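Local coordinates for protein acetyltransferase, GNAT family (Listeria monocytogenes str. 4b, PDB 2OH1) that probably transfers an acetyl group from acetyl-coenzyme A to an acceptor not yet identified, as other members of the GNAT family do, at residues Ser43-Trp46 with Ser47-Leu50; Ser88-Asp91 with Thr92-Glu96; Glu149-Asn152 with Gln153-Arg157. All coordinates share one frame; numbering follows the deposited sequence. Where two conformers were deposited one is given.

Contact 1: Ser43-Trp46 with Ser47-Leu50; sequences STQW and SDIL
Gln45 and Asp48 meet across the first turn of helix 46-51, a worked example of how an N-cap residue can join a helix start by backbone, side chain and water at once. The backbone bonds come first. Gln45 O takes the N-H of Asp48 at 3.0 Å and more weakly that of Ile49, which starts the helical pattern, and Trp46 O continues it by accepting from Leu50 N at 2.9 Å.

Side-chain polarity adds a second layer. Gln45 CG lies anti to the carbonyl carbon (chi1 -53°) and the chain runs extended beyond it, which carries NE2 to Asp48 OD2 in a long, weak but nearly straight bond of 3.4 Å; the amide and carboxylate planes are turned 53° apart. The same OD2 accepts a hydrogen bond from a water 2.8 Å away. That water also donates to Ser43 O and accepts from Gln45 N, so it bridges the loop to the helix. The other oxygen, Asp48 OD1, forms a salt bridge with Arg108, and the carboxylate is thus held at both oxygens.

Apolar contacts are looser. Trp46 and Leu50 run side by side, CZ3 of the indole 4.0 Å from Leu50 CD2. The Thr44 and Ile49 side chains cross at about a right angle, Thr44 CG2 4.1 Å from Ile49 CD1.

Gln45, Trp46 and Ser47 rest on Ile145 of strand 139-145, Trp46 also meets the ring of Phe169, and Thr44 and Asp48 touch Lys39 and Leu38 of helix 24-40.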
# COMPACT_ATOMS: atom_id res chain seq x y z
N SER A 43 -17.60 -8.10 0.54
CA SER A 43 -17.13 -7.07 -0.35
C SER A 43 -15.98 -7.73 -1.12
O SER A 43 -14.78 -7.45 -0.85
CB SER A 43 -16.69 -5.86 0.48
OG SER A 43 -17.75 -5.46 1.36
N THR A 44 -16.38 -8.66 -2.02
CA THR A 44 -15.42 -9.50 -2.79
C THR A 44 -15.27 -8.93 -4.17
O THR A 44 -16.16 -8.97 -4.98
CB THR A 44 -15.79 -11.02 -2.83
OG1 THR A 44 -15.09 -11.70 -1.79
CG2 THR A 44 -15.41 -11.70 -4.19
N GLN A 45 -14.10 -8.39 -4.41
CA GLN A 45 -13.75 -7.77 -5.65
C GLN A 45 -12.85 -8.73 -6.43
O GLN A 45 -11.96 -9.35 -5.84
CB GLN A 45 -12.96 -6.53 -5.34
CG GLN A 45 -13.73 -5.66 -4.36
CD GLN A 45 -13.10 -4.32 -4.27
OE1 GLN A 45 -13.61 -3.36 -4.83
NE2 GLN A 45 -11.95 -4.24 -3.59
N TRP A 46 -13.04 -8.81 -7.74
CA TRP A 46 -12.21 -9.73 -8.54
C TRP A 46 -10.73 -9.35 -8.47
O TRP A 46 -9.85 -10.21 -8.58
CB TRP A 46 -12.69 -9.90 -9.98
CG TRP A 46 -12.29 -8.81 -10.90
CD1 TRP A 46 -12.98 -7.66 -11.17
CD2 TRP A 46 -11.10 -8.75 -11.68
NE1 TRP A 46 -12.25 -6.88 -12.05
CE2 TRP A 46 -11.11 -7.55 -12.39
CE3 TRP A 46 -10.01 -9.63 -11.86
CZ2 TRP A 46 -10.08 -7.19 -13.28
CZ3 TRP A 46 -9.02 -9.26 -12.72
CH2 TRP A 46 -9.05 -8.09 -13.42
N SER A 47 -10.44 -8.08 -8.26
CA SER A 47 -9.08 -7.64 -8.09
C SER A 47 -8.38 -8.25 -6.87
O SER A 47 -7.14 -8.43 -6.89
CB SER A 47 -9.02 -6.09 -7.97
OG SER A 47 -9.89 -5.65 -6.90
N ASP A 48 -9.11 -8.53 -5.79
CA ASP A 48 -8.51 -9.15 -4.60
C ASP A 48 -8.23 -10.61 -4.88
O ASP A 48 -7.27 -11.17 -4.43
CB ASP A 48 -9.42 -9.00 -3.38
CG ASP A 48 -9.35 -7.56 -2.81
OD1 ASP A 48 -8.24 -6.98 -2.77
OD2 ASP A 48 -10.39 -7.02 -2.41
N ILE A 49 -9.12 -11.22 -5.62
CA ILE A 49 -8.96 -12.61 -6.09
C ILE A 49 -7.72 -12.66 -7.01
O ILE A 49 -7.00 -13.65 -6.98
CB ILE A 49 -10.20 -13.11 -6.88
CG1 ILE A 49 -11.46 -13.07 -6.00
CG2 ILE A 49 -10.00 -14.53 -7.49
CD1 ILE A 49 -12.75 -13.34 -6.79
N LEU A 50 -7.45 -11.62 -7.80
CA LEU A 50 -6.29 -11.63 -8.66
C LEU A 50 -5.02 -11.39 -7.85
O LEU A 50 -4.07 -12.16 -7.92
CB LEU A 50 -6.40 -10.55 -9.75
CG LEU A 50 -5.28 -10.51 -10.80
CD1 LEU A 50 -5.40 -11.74 -11.70
CD2 LEU A 50 -5.24 -9.15 -11.48
O HOH W 1 -12.66 -8.49 -1.87

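Contact 2: Ser88-Asp91 with Thr92-Glu96; sequences SDWD and TDLWE
Trp90 and Leu94 pack one turn apart on helix 89-95, whose start is closed by a capping box between Ser88 and Asp91. In the box the two residues exchange bonds: Asp91 N donates almost straight (173°) to Ser88 OG, and Ser88 N donates to Asp91 OD2 at 2.9 Å, reaching that oxygen on its anti side. The N-H groups of Trp90 and Asp91 thus both find an acceptor in Ser88 OG, the first only weakly, and His107 of strand 103-111 bonds to Asp91 OD2 as well. Behind the cap, Thr92, Asp93, Leu94 and Trp95 donate in turn to the carbonyls of Ser88, Asp89, Trp90 and Asp91.

Leu94, followed from CB outward, illustrates how a side chain one turn on meets the indole. Its CB lies 3.3 Å from Trp90 O, the carbonyl that also accepts the Leu94 N-H. CG then swings anti to the backbone N (chi1 -154°), and the two methyls fork along the indole of Trp90: CD1 meets CZ2 at 3.9 Å, whereas CD2 approaches NE1 at 3.8 Å. The approach is oblique to the ring. NE1 has its polar partner in Asp143 of strand 139-145, and the ring itself meets His51 and Phe169 edge-to-face.

On another side of the helix, Trp95 brings its indole edge to Asp91, whose O lies 3.2 Å from Trp95 CD1, in the plane of the indole. Also at the ring edge, a water joins the two side chains, accepting from Trp95 NE1 and donating to Asp91 OD1, each at 2.9 Å.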
# COMPACT_ATOMS: atom_id res chain seq x y z
N SER A 88 6.56 -4.65 -10.29
CA SER A 88 6.34 -6.10 -10.51
C SER A 88 6.06 -6.34 -12.00
O SER A 88 5.95 -5.39 -12.84
CB SER A 88 5.20 -6.59 -9.67
OG SER A 88 3.96 -6.32 -10.37
N ASP A 89 5.91 -7.60 -12.38
CA ASP A 89 5.58 -7.93 -13.78
C ASP A 89 4.18 -7.38 -14.19
O ASP A 89 3.94 -7.02 -15.35
CB ASP A 89 5.65 -9.47 -14.00
CG ASP A 89 7.04 -10.06 -13.67
OD1 ASP A 89 8.05 -9.35 -13.93
OD2 ASP A 89 7.09 -11.23 -13.16
N TRP A 90 3.27 -7.33 -13.21
CA TRP A 90 1.93 -6.81 -13.42
C TRP A 90 2.01 -5.29 -13.59
O TRP A 90 1.41 -4.72 -14.50
CB TRP A 90 1.08 -7.13 -12.20
CG TRP A 90 -0.22 -6.39 -12.15
CD1 TRP A 90 -0.47 -5.23 -11.49
CD2 TRP A 90 -1.42 -6.72 -12.85
NE1 TRP A 90 -1.74 -4.81 -11.73
CE2 TRP A 90 -2.36 -5.72 -12.54
CE3 TRP A 90 -1.80 -7.76 -13.68
CZ2 TRP A 90 -3.66 -5.76 -12.99
CZ3 TRP A 90 -3.11 -7.76 -14.18
CH2 TRP A 90 -4.00 -6.80 -13.81
N ASP A 91 2.76 -4.62 -12.69
CA ASP A 91 2.91 -3.14 -12.77
C ASP A 91 3.45 -2.78 -14.13
O ASP A 91 3.00 -1.87 -14.82
CB ASP A 91 3.86 -2.59 -11.69
CG ASP A 91 3.38 -2.85 -10.30
OD1 ASP A 91 2.16 -2.68 -10.06
OD2 ASP A 91 4.20 -3.17 -9.37
N THR A 92 4.45 -3.55 -14.59
CA THR A 92 5.06 -3.22 -15.87
C THR A 92 4.08 -3.39 -17.01
O THR A 92 4.06 -2.56 -17.89
CB THR A 92 6.28 -4.12 -16.11
OG1 THR A 92 7.33 -3.74 -15.21
CG2 THR A 92 6.74 -4.08 -17.58
N ASP A 93 3.29 -4.46 -17.01
CA ASP A 93 2.28 -4.67 -18.05
C ASP A 93 1.20 -3.58 -18.03
O ASP A 93 0.87 -2.96 -19.04
CB ASP A 93 1.60 -6.08 -17.87
CG ASP A 93 0.66 -6.39 -18.95
OD1 ASP A 93 1.18 -6.72 -20.02
OD2 ASP A 93 -0.57 -6.30 -18.76
N LEU A 94 0.72 -3.25 -16.83
CA LEU A 94 -0.35 -2.32 -16.67
C LEU A 94 0.03 -0.89 -17.11
O LEU A 94 -0.76 -0.21 -17.74
CB LEU A 94 -0.83 -2.34 -15.21
CG LEU A 94 -2.24 -1.93 -15.01
CD1 LEU A 94 -3.20 -2.95 -15.61
CD2 LEU A 94 -2.48 -1.61 -13.54
N TRP A 95 1.24 -0.45 -16.76
CA TRP A 95 1.71 0.94 -16.95
C TRP A 95 2.33 1.20 -18.35
O TRP A 95 2.60 2.33 -18.70
CB TRP A 95 2.66 1.34 -15.80
CG TRP A 95 1.88 1.62 -14.52
CD1 TRP A 95 1.44 0.71 -13.61
CD2 TRP A 95 1.35 2.89 -14.10
NE1 TRP A 95 0.70 1.33 -12.65
CE2 TRP A 95 0.63 2.68 -12.93
CE3 TRP A 95 1.45 4.22 -14.62
CZ2 TRP A 95 -0.02 3.74 -12.25
CZ3 TRP A 95 0.81 5.26 -13.94
CH2 TRP A 95 0.10 5.00 -12.78
N GLU A 96 2.56 0.12 -19.10
CA GLU A 96 2.99 0.21 -20.51
C GLU A 96 4.21 1.11 -20.60
O GLU A 96 5.19 0.87 -19.87
CB GLU A 96 1.82 0.64 -21.41
CG GLU A 96 0.68 -0.36 -21.35
CD GLU A 96 -0.38 -0.19 -22.43
OE1 GLU A 96 -0.46 0.91 -23.03
OE2 GLU A 96 -1.13 -1.18 -22.67
O HOH W 2 0.15 -0.62 -10.58

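Contact 3: Glu149-Asn152 with Gln153-Arg157; sequences ETLN and QMYVR
Helix 149-157, which follows strand 139-145 in this GNAT-family domain, holds Leu151 against both Met154 and Tyr155 through i to i+3 and i to i+4 spacing. Leu151 CG, anti to its own backbone nitrogen (chi1 -163°), touches Tyr155 CE2 at 3.6 Å, the two side chains crossing at a slant. One branch, CD1, runs beside the selenomethionine Met154 and reaches its CE at 3.6 Å.

The polar flank is organised differently. Gln153 N donates to Glu149 O at 2.9 Å. With CG beside the backbone N (chi1 -74°), the extended Gln153 chain runs back along the preceding turn, which puts OE1 3.7 Å from Glu149 CG; carboxylate and amide planes are 41° apart. Thr150 O accepts both Met154 N and a water 2.6 Å away. This water lies at the edge of the Arg157 guanidinium and accepts from NH1, while Met154 CA lies against one face of that group, toward its rim.

Buried Asn152 has its amide oxygen bound by Tyr172 and its nitrogen by the carbonyls of Asn148 and Ile145. Leu151, Asn152 and Tyr155 lean on Cys144, Tyr155 also on Leu142, while Asn152 touches Tyr170 and Val156 touches Tyr172, so the helix packs against strands 139-145 and 169-175.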
# COMPACT_ATOMS: atom_id res chain seq x y z
N GLU A 149 -16.03 2.50 -5.90
CA GLU A 149 -16.20 3.93 -5.90
C GLU A 149 -15.48 4.58 -4.71
O GLU A 149 -14.79 5.55 -4.87
CB GLU A 149 -17.68 4.34 -5.90
CG GLU A 149 -17.82 5.85 -5.77
CD GLU A 149 -19.00 6.45 -6.51
OE1 GLU A 149 -20.07 5.81 -6.57
OE2 GLU A 149 -18.85 7.60 -6.98
N THR A 150 -15.64 4.00 -3.52
CA THR A 150 -15.12 4.66 -2.33
C THR A 150 -13.59 4.64 -2.31
O THR A 150 -12.96 5.61 -1.91
CB THR A 150 -15.76 4.09 -1.03
OG1 THR A 150 -15.43 2.73 -0.90
CG2 THR A 150 -17.28 4.24 -1.11
N LEU A 151 -12.99 3.58 -2.81
CA LEU A 151 -11.54 3.50 -2.82
C LEU A 151 -10.97 4.44 -3.87
O LEU A 151 -10.00 5.09 -3.60
CB LEU A 151 -11.07 2.07 -3.07
CG LEU A 151 -9.62 1.73 -2.74
CD1 LEU A 151 -9.24 2.17 -1.33
CD2 LEU A 151 -9.38 0.20 -2.96
N ASN A 152 -11.59 4.48 -5.05
CA ASN A 152 -11.18 5.44 -6.09
C ASN A 152 -11.30 6.87 -5.56
O ASN A 152 -10.36 7.66 -5.72
CB ASN A 152 -11.98 5.27 -7.38
CG ASN A 152 -11.46 4.11 -8.25
OD1 ASN A 152 -10.41 4.19 -8.89
ND2 ASN A 152 -12.20 3.01 -8.26
N GLN A 153 -12.41 7.18 -4.88
CA GLN A 153 -12.58 8.53 -4.28
C GLN A 153 -11.44 8.84 -3.31
O GLN A 153 -10.93 9.95 -3.26
CB GLN A 153 -13.90 8.69 -3.54
CG GLN A 153 -15.07 8.83 -4.41
CD GLN A 153 -16.41 8.74 -3.66
OE1 GLN A 153 -16.67 7.79 -2.90
NE2 GLN A 153 -17.29 9.68 -3.93
N MSE A 154 -11.04 7.81 -2.55
CA MSE A 154 -10.02 7.97 -1.53
C MSE A 154 -8.69 8.35 -2.16
O MSE A 154 -8.03 9.28 -1.77
CB MSE A 154 -9.91 6.70 -0.70
CG MSE A 154 -8.95 6.87 0.43
SE MSE A 154 -8.49 5.23 1.37
CE MSE A 154 -7.13 4.71 0.14
N TYR A 155 -8.30 7.61 -3.18
CA TYR A 155 -7.03 7.94 -3.82
C TYR A 155 -7.01 9.36 -4.39
O TYR A 155 -6.02 10.07 -4.32
CB TYR A 155 -6.68 6.90 -4.90
CG TYR A 155 -6.44 5.52 -4.33
CD1 TYR A 155 -5.58 5.34 -3.26
CD2 TYR A 155 -7.01 4.40 -4.88
CE1 TYR A 155 -5.29 4.06 -2.76
CE2 TYR A 155 -6.77 3.15 -4.39
CZ TYR A 155 -5.89 2.98 -3.34
OH TYR A 155 -5.64 1.68 -2.90
N VAL A 156 -8.11 9.77 -5.00
CA VAL A 156 -8.18 11.15 -5.51
C VAL A 156 -8.07 12.16 -4.35
O VAL A 156 -7.34 13.14 -4.42
CB VAL A 156 -9.46 11.34 -6.35
CG1 VAL A 156 -9.68 12.86 -6.73
CG2 VAL A 156 -9.43 10.36 -7.53
N ARG A 157 -8.80 11.91 -3.28
CA ARG A 157 -8.79 12.77 -2.09
C ARG A 157 -7.38 12.87 -1.51
O ARG A 157 -6.98 13.94 -1.05
CB ARG A 157 -9.72 12.18 -1.05
CG ARG A 157 -10.01 13.10 0.08
CD ARG A 157 -11.24 12.66 0.81
NE ARG A 157 -11.01 11.40 1.50
CZ ARG A 157 -11.64 10.25 1.24
NH1 ARG A 157 -12.57 10.17 0.30
NH2 ARG A 157 -11.34 9.17 1.95
O HOH W 3 -13.82 7.29 -0.05

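In the fold
Each contact is local, joining residues a few positions apart along one continuous stretch; they come in series along the chain, neither nested nor crossed. Contact 1 turns the loop after helix 24-40 into helix 46-51. Contact 2 starts helix 89-95 between strands 77-84 and 103-111, and contact 3 lies on helix 149-157, between strands 139-145 and 161-166, the latter pairing antiparallel with strand 169-175. Contacts 1 and 2 have centres about 18 Å apart, yet they touch where Leu50 CD2 packs on Trp90 CH2 at 3.5 Å. Contact 3 touches neither, its nearest atoms being about 5 Å from contact 1 and 10 Å from contact 2. Strand 139-145 receives side chains from all three.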